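Local atomic coordinates of subclass B3 metallo-beta-lactamase (Sphingobium indicum, PDB entry 7LUU), a protein that probably hydrolyses beta-lactam antibiotics at a site with two zinc ions, as subclass B3 enzymes do, with a metal ligand unusual for that subclass. Residues Ser208-Glu213 with Cys217-Phe222; Ala223-Pro228 with Pro268-Ala273. All coordinates share one frame; numbering follows the deposited sequence. Where two conformers were deposited one is given.

Contact 1. Residues Ser208-Glu213 with Cys217-Phe222; sequences SWNACE and CKAIVF
The indole of W209 has I220 on one face and F222 at its rim. Methyl CG2 of I220 makes a CH-pi contact, 3.9 Å from the centroid of the six-membered ring and 25° off its normal, while CB of F222 lies in the ring plane, 3.8 Å from W209 CZ3. With chi1 of 71°, CG of W209 sits between its own N and carbonyl carbon, which lays the ring along the neighbouring strand under I220. The CG1-CD1 branch of I220 reaches across to the partner strand, where CD1 touches CB of A211 at 3.6 Å. The two strands form an antiparallel hairpin: W209 and I220, then A211 and K218, are hydrogen-bonded pairs, with I220 N to W209 O the shortest bond at 2.7 Å. On the opposite face, the non-hydrogen-bonded pair C212 and C217 carries a disulfide, SG to SG 2.1 Å, chi3 103°. The hairpin belongs to one sheet of the metallo-beta-lactamase alpha-beta/beta-alpha sandwich, and W209 reaches I81 and S68 of the opposing sheet. There NE1 of W209 is hydrogen-bonded to OG of S68, so burying the indole N-H need not cost an unpaired polar group.

Contact 2. Residues Ala223-Pro228 with Pro268-Ala273; sequences ASSLNP and PDNAGA
N227 and N270 extend their side chains toward each other from opposite directions, each with CG anti to its carbonyl carbon and beside its backbone N (chi1 -65° in both). The two amides meet at 73° between their planes, so they neither stack nor lie in one plane. A single hydrogen bond joins them, from ND2 of N227 to OD1 of N270 at 2.9 Å. It belongs to one of two conformers of N227 and is therefore doubtful as a permanent link. It is moderately bent, with 150° at the hydrogen, and the donor stands tilted from the carbonyl plane of N270. In the same conformer OD1 of N227 accepts from NH2 of R289 in helix 282-300, a helix that N270 touches as well. S225 organises the approach from its own loop. Its OG accepts from N227 N at 3.1 Å, an ST turn that fixes the backbone from which the N227 side chain springs. The same OG lies 4.4 Å from OD1 of N270, too far for a bond, while OG of S225 and ND2 of N227 both bond to a glycerol probably left from crystallisation. On the other segment, A271 N bonds to P268 O at 3.0 Å in a turn directly after the zinc ligand H267, within which N270 lies. Nearest atoms of the S225 and E122 side chains are about 3 Å apart, and N227 O accepts from ND1 of H200, both ligands of the first zinc. In this conformer the contact bridges two active-site loops through one polar bond, and the hydrogen bond to H200 makes the N227 backbone a second-shell partner that would orient this ligand and could make its imidazole a stronger electron donor to the metal.

Contact 1 and contact 2 follow one another on the chain: strand 216-223, which supplies 217-222, runs straight into loop 223-228, and their centres lie about 18 Å apart. Both are partly buried, but differently. The centre of contact 1 is about 16 Å from that of the chain, and the contact runs from a buried apolar face to a more exposed disulfide end; it buries 515 Å² between sequence neighbours. Contact 2, centred about 10 Å from the chain centre, buries just 83 Å² between loops 40 residues apart. Those loops leave the ends of neighbouring parallel strands 216-223 and 262-265, where polar side-chain bonding replaces the regular backbone bonds and hydrophobic packing of the hairpin.

Contact 1. Residues Ser208-Glu213 with Cys217-Phe222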
loop_
_atom_site.group_PDB
_atom_site.type_symbol
_atom_site.label_atom_id
_atom_site.label_comp_id
_atom_site.label_asym_id
_atom_site.label_seq_id
_atom_site.Cartn_x
_atom_site.Cartn_y
_atom_site.Cartn_z
ATOM N N SER A 208 -9.522 2.031 -4.320
ATOM C CA SER A 208 -10.857 1.910 -3.768
ATOM C C SER A 208 -11.726 1.007 -4.630
ATOM O O SER A 208 -11.573 0.927 -5.859
ATOM C CB SER A 208 -11.529 3.310 -3.631
ATOM O OG SER A 208 -11.735 3.875 -4.950
ATOM N N TRP A 209 -12.678 0.347 -3.967
ATOM C CA TRP A 209 -13.588 -0.487 -4.707
ATOM C C TRP A 209 -14.772 -0.833 -3.820
ATOM O O TRP A 209 -14.717 -0.710 -2.598
ATOM C CB TRP A 209 -12.852 -1.777 -5.159
ATOM C CG TRP A 209 -12.531 -2.742 -4.001
ATOM C CD1 TRP A 209 -13.233 -3.853 -3.582
ATOM C CD2 TRP A 209 -11.398 -2.625 -3.108
ATOM N NE1 TRP A 209 -12.593 -4.451 -2.499
ATOM C CE2 TRP A 209 -11.451 -3.742 -2.216
ATOM C CE3 TRP A 209 -10.338 -1.742 -3.031
ATOM C CZ2 TRP A 209 -10.514 -3.934 -1.175
ATOM C CZ3 TRP A 209 -9.342 -1.947 -1.985
ATOM C CH2 TRP A 209 -9.475 -3.043 -1.082
ATOM N N ASN A 210 -15.845 -1.320 -4.451
ATOM C CA ASN A 210 -17.035 -1.809 -3.738
ATOM C C ASN A 210 -16.950 -3.316 -3.500
ATOM O O ASN A 210 -16.526 -4.077 -4.383
ATOM C CB ASN A 210 -18.282 -1.522 -4.573
ATOM C CG ASN A 210 -18.881 -0.143 -4.311
ATOM O OD1 ASN A 210 -18.406 0.592 -3.438
ATOM N ND2 ASN A 210 -19.952 0.208 -5.062
ATOM N N ALA A 211 -17.350 -3.729 -2.291
ATOM C CA ALA A 211 -17.521 -5.129 -1.928
ATOM C C ALA A 211 -18.964 -5.308 -1.522
ATOM O O ALA A 211 -19.525 -4.443 -0.835
ATOM C CB ALA A 211 -16.563 -5.537 -0.784
ATOM N N CYS A 212 -19.596 -6.381 -2.016
ATOM C CA CYS A 212 -21.023 -6.535 -1.807
ATOM C C CYS A 212 -21.338 -7.867 -1.156
ATOM O O CYS A 212 -20.656 -8.851 -1.400
ATOM C CB CYS A 212 -21.806 -6.440 -3.141
ATOM S SG CYS A 212 -21.454 -4.852 -3.993
ATOM N N GLU A 213 -22.408 -7.867 -0.349
ATOM C CA GLU A 213 -23.010 -9.091 0.198
ATOM C C GLU A 213 -24.479 -8.985 -0.125
ATOM O O GLU A 213 -25.157 -8.124 0.447
ATOM C CB GLU A 213 -22.784 -9.211 1.702
ATOM C CG GLU A 213 -21.274 -9.512 2.026
ATOM C CD GLU A 213 -20.945 -9.642 3.502
ATOM O OE1 GLU A 213 -21.909 -9.650 4.332
ATOM O OE2 GLU A 213 -19.739 -9.743 3.869
ATOM N N CYS A 217 -23.717 -3.087 -0.428
ATOM C CA CYS A 217 -22.348 -2.878 -0.852
ATOM C C CYS A 217 -21.690 -1.880 0.079
ATOM O O CYS A 217 -22.342 -0.987 0.622
ATOM C CB CYS A 217 -22.202 -2.331 -2.252
ATOM S SG CYS A 217 -22.978 -3.473 -3.528
ATOM N N LYS A 218 -20.389 -2.063 0.263
ATOM C CA LYS A 218 -19.593 -1.129 1.063
ATOM C C LYS A 218 -18.423 -0.662 0.229
ATOM O O LYS A 218 -17.787 -1.467 -0.463
ATOM C CB LYS A 218 -19.017 -1.737 2.324
ATOM C CG LYS A 218 -20.105 -2.053 3.359
ATOM C CD LYS A 218 -19.387 -2.533 4.670
ATOM C CE LYS A 218 -20.341 -3.084 5.716
ATOM N NZ LYS A 218 -21.037 -1.881 6.266
ATOM N N ALA A 219 -18.121 0.611 0.327
ATOM C CA ALA A 219 -16.983 1.210 -0.342
ATOM C C ALA A 219 -15.726 1.014 0.496
ATOM O O ALA A 219 -15.642 1.544 1.624
ATOM C CB ALA A 219 -17.241 2.699 -0.521
ATOM N N ILE A 220 -14.766 0.224 -0.012
ATOM C CA ILE A 220 -13.539 -0.056 0.733
ATOM C C ILE A 220 -12.423 0.826 0.163
ATOM O O ILE A 220 -12.278 0.995 -1.069
ATOM C CB ILE A 220 -13.145 -1.544 0.607
ATOM C CG1 ILE A 220 -14.312 -2.417 1.163
ATOM C CG2 ILE A 220 -11.888 -1.810 1.372
ATOM C CD1 ILE A 220 -13.923 -3.957 1.092
ATOM N N VAL A 221 -11.579 1.352 1.054
ATOM C CA VAL A 221 -10.412 2.110 0.654
ATOM C C VAL A 221 -9.192 1.428 1.256
ATOM O O VAL A 221 -9.127 1.284 2.476
ATOM C CB VAL A 221 -10.495 3.547 1.193
ATOM C CG1 VAL A 221 -9.199 4.337 0.868
ATOM C CG2 VAL A 221 -11.690 4.232 0.509
ATOM N N PHE A 222 -8.188 1.098 0.413
ATOM C CA PHE A 222 -6.897 0.621 0.905
ATOM C C PHE A 222 -5.966 1.795 0.737
ATOM O O PHE A 222 -5.581 2.128 -0.405
ATOM C CB PHE A 222 -6.447 -0.609 0.109
ATOM C CG PHE A 222 -5.215 -1.316 0.722
ATOM C CD1 PHE A 222 -4.018 -0.638 0.832
ATOM C CD2 PHE A 222 -5.313 -2.628 1.246
ATOM C CE1 PHE A 222 -2.904 -1.266 1.332
ATOM C CE2 PHE A 222 -4.185 -3.273 1.737
ATOM C CZ PHE A 222 -2.981 -2.597 1.798
#

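Contact 2. Residues Ala223-Pro228 with Pro268-Ala273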
loop_
_atom_site.group_PDB
_atom_site.type_symbol
_atom_site.label_atom_id
_atom_site.label_comp_id
_atom_site.label_asym_id
_atom_site.label_seq_id
_atom_site.Cartn_x
_atom_site.Cartn_y
_atom_site.Cartn_z
ATOM N N ALA A 223 -5.674 2.478 1.856
ATOM C CA ALA A 223 -4.958 3.776 1.833
ATOM C C ALA A 223 -3.468 3.562 1.898
ATOM O O ALA A 223 -2.982 2.768 2.708
ATOM C CB ALA A 223 -5.393 4.638 3.047
ATOM N N SER A 224 -2.728 4.234 1.000
ATOM C CA SER A 224 -1.286 4.284 1.187
ATOM C C SER A 224 -0.952 5.034 2.460
ATOM O O SER A 224 -1.766 5.821 2.986
ATOM C CB SER A 224 -0.584 4.999 0.026
ATOM O OG SER A 224 -0.865 6.425 0.114
ATOM N N SER A 225 0.216 4.694 3.018
ATOM C CA SER A 225 0.761 5.545 4.071
ATOM C C SER A 225 0.726 6.999 3.656
ATOM O O SER A 225 1.076 7.345 2.532
ATOM C CB SER A 225 2.181 5.125 4.371
ATOM O OG SER A 225 2.733 6.000 5.379
ATOM N N LEU A 226 0.335 7.863 4.612
ATOM C CA LEU A 226 0.497 9.309 4.520
ATOM C C LEU A 226 1.465 9.802 5.594
ATOM O O LEU A 226 1.341 10.933 6.053
ATOM C CB LEU A 226 -0.871 10.003 4.658
ATOM C CG LEU A 226 -1.908 9.703 3.539
ATOM C CD1 LEU A 226 -3.283 10.360 3.855
ATOM C CD2 LEU A 226 -1.409 10.149 2.141
ATOM N N ASN A 227 2.449 8.988 6.018
ATOM C CA ASN A 227 3.273 9.428 7.161
ATOM C C ASN A 227 4.417 10.294 6.654
ATOM O O ASN A 227 5.179 9.859 5.783
ATOM C CB ASN A 227 3.823 8.237 7.906
ATOM C CG ASN A 227 2.741 7.463 8.525
ATOM O OD1 ASN A 227 1.730 8.041 8.967
ATOM N ND2 ASN A 227 2.911 6.150 8.565
ATOM N N PRO A 228 4.560 11.493 7.141
ATOM C CA PRO A 228 5.663 12.340 6.691
ATOM C C PRO A 228 6.941 11.953 7.423
ATOM O O PRO A 228 7.291 12.552 8.440
ATOM C CB PRO A 228 5.193 13.776 7.021
ATOM C CG PRO A 228 4.252 13.593 8.192
ATOM C CD PRO A 228 3.624 12.147 8.076
ATOM N N PRO A 268 -1.539 -0.880 9.567
ATOM C CA PRO A 268 -2.903 -0.811 10.123
ATOM C C PRO A 268 -2.961 0.004 11.419
ATOM O O PRO A 268 -3.977 0.667 11.658
ATOM C CB PRO A 268 -3.287 -2.273 10.325
ATOM C CG PRO A 268 -1.996 -3.037 10.237
ATOM C CD PRO A 268 -1.024 -2.255 9.403
ATOM N N ASP A 269 -1.868 0.110 12.142
ATOM C CA ASP A 269 -1.904 0.906 13.384
ATOM C C ASP A 269 -2.105 2.398 13.129
ATOM O O ASP A 269 -2.588 3.131 14.022
ATOM C CB ASP A 269 -0.630 0.678 14.172
ATOM C CG ASP A 269 0.651 0.709 13.288
ATOM O OD1 ASP A 269 0.853 -0.171 12.342
ATOM O OD2 ASP A 269 1.477 1.620 13.601
ATOM N N ASN A 270 -1.813 2.874 11.918
ATOM C CA ASN A 270 -2.097 4.275 11.601
ATOM C C ASN A 270 -3.580 4.581 11.638
ATOM O O ASN A 270 -3.967 5.751 11.812
ATOM C CB ASN A 270 -1.602 4.649 10.177
ATOM C CG ASN A 270 -0.087 4.590 10.015
ATOM O OD1 ASN A 270 0.415 4.796 8.892
ATOM N ND2 ASN A 270 0.639 4.310 11.105
ATOM N N ALA A 271 -4.429 3.608 11.342
ATOM C CA ALA A 271 -5.860 3.824 11.384
ATOM C C ALA A 271 -6.445 3.412 12.733
ATOM O O ALA A 271 -7.659 3.562 12.950
ATOM C CB ALA A 271 -6.559 3.065 10.287
ATOM N N GLY A 272 -5.641 2.873 13.621
ATOM C CA GLY A 272 -6.242 2.578 14.899
ATOM C C GLY A 272 -6.144 1.128 15.307
ATOM O O GLY A 272 -5.323 0.388 14.800
ATOM N N ALA A 273 -6.941 0.775 16.289
ATOM C CA ALA A 273 -6.905 -0.580 16.843
ATOM C C ALA A 273 -7.536 -1.547 15.851
ATOM O O ALA A 273 -8.569 -1.255 15.254
ATOM C CB ALA A 273 -7.706 -0.595 18.144
#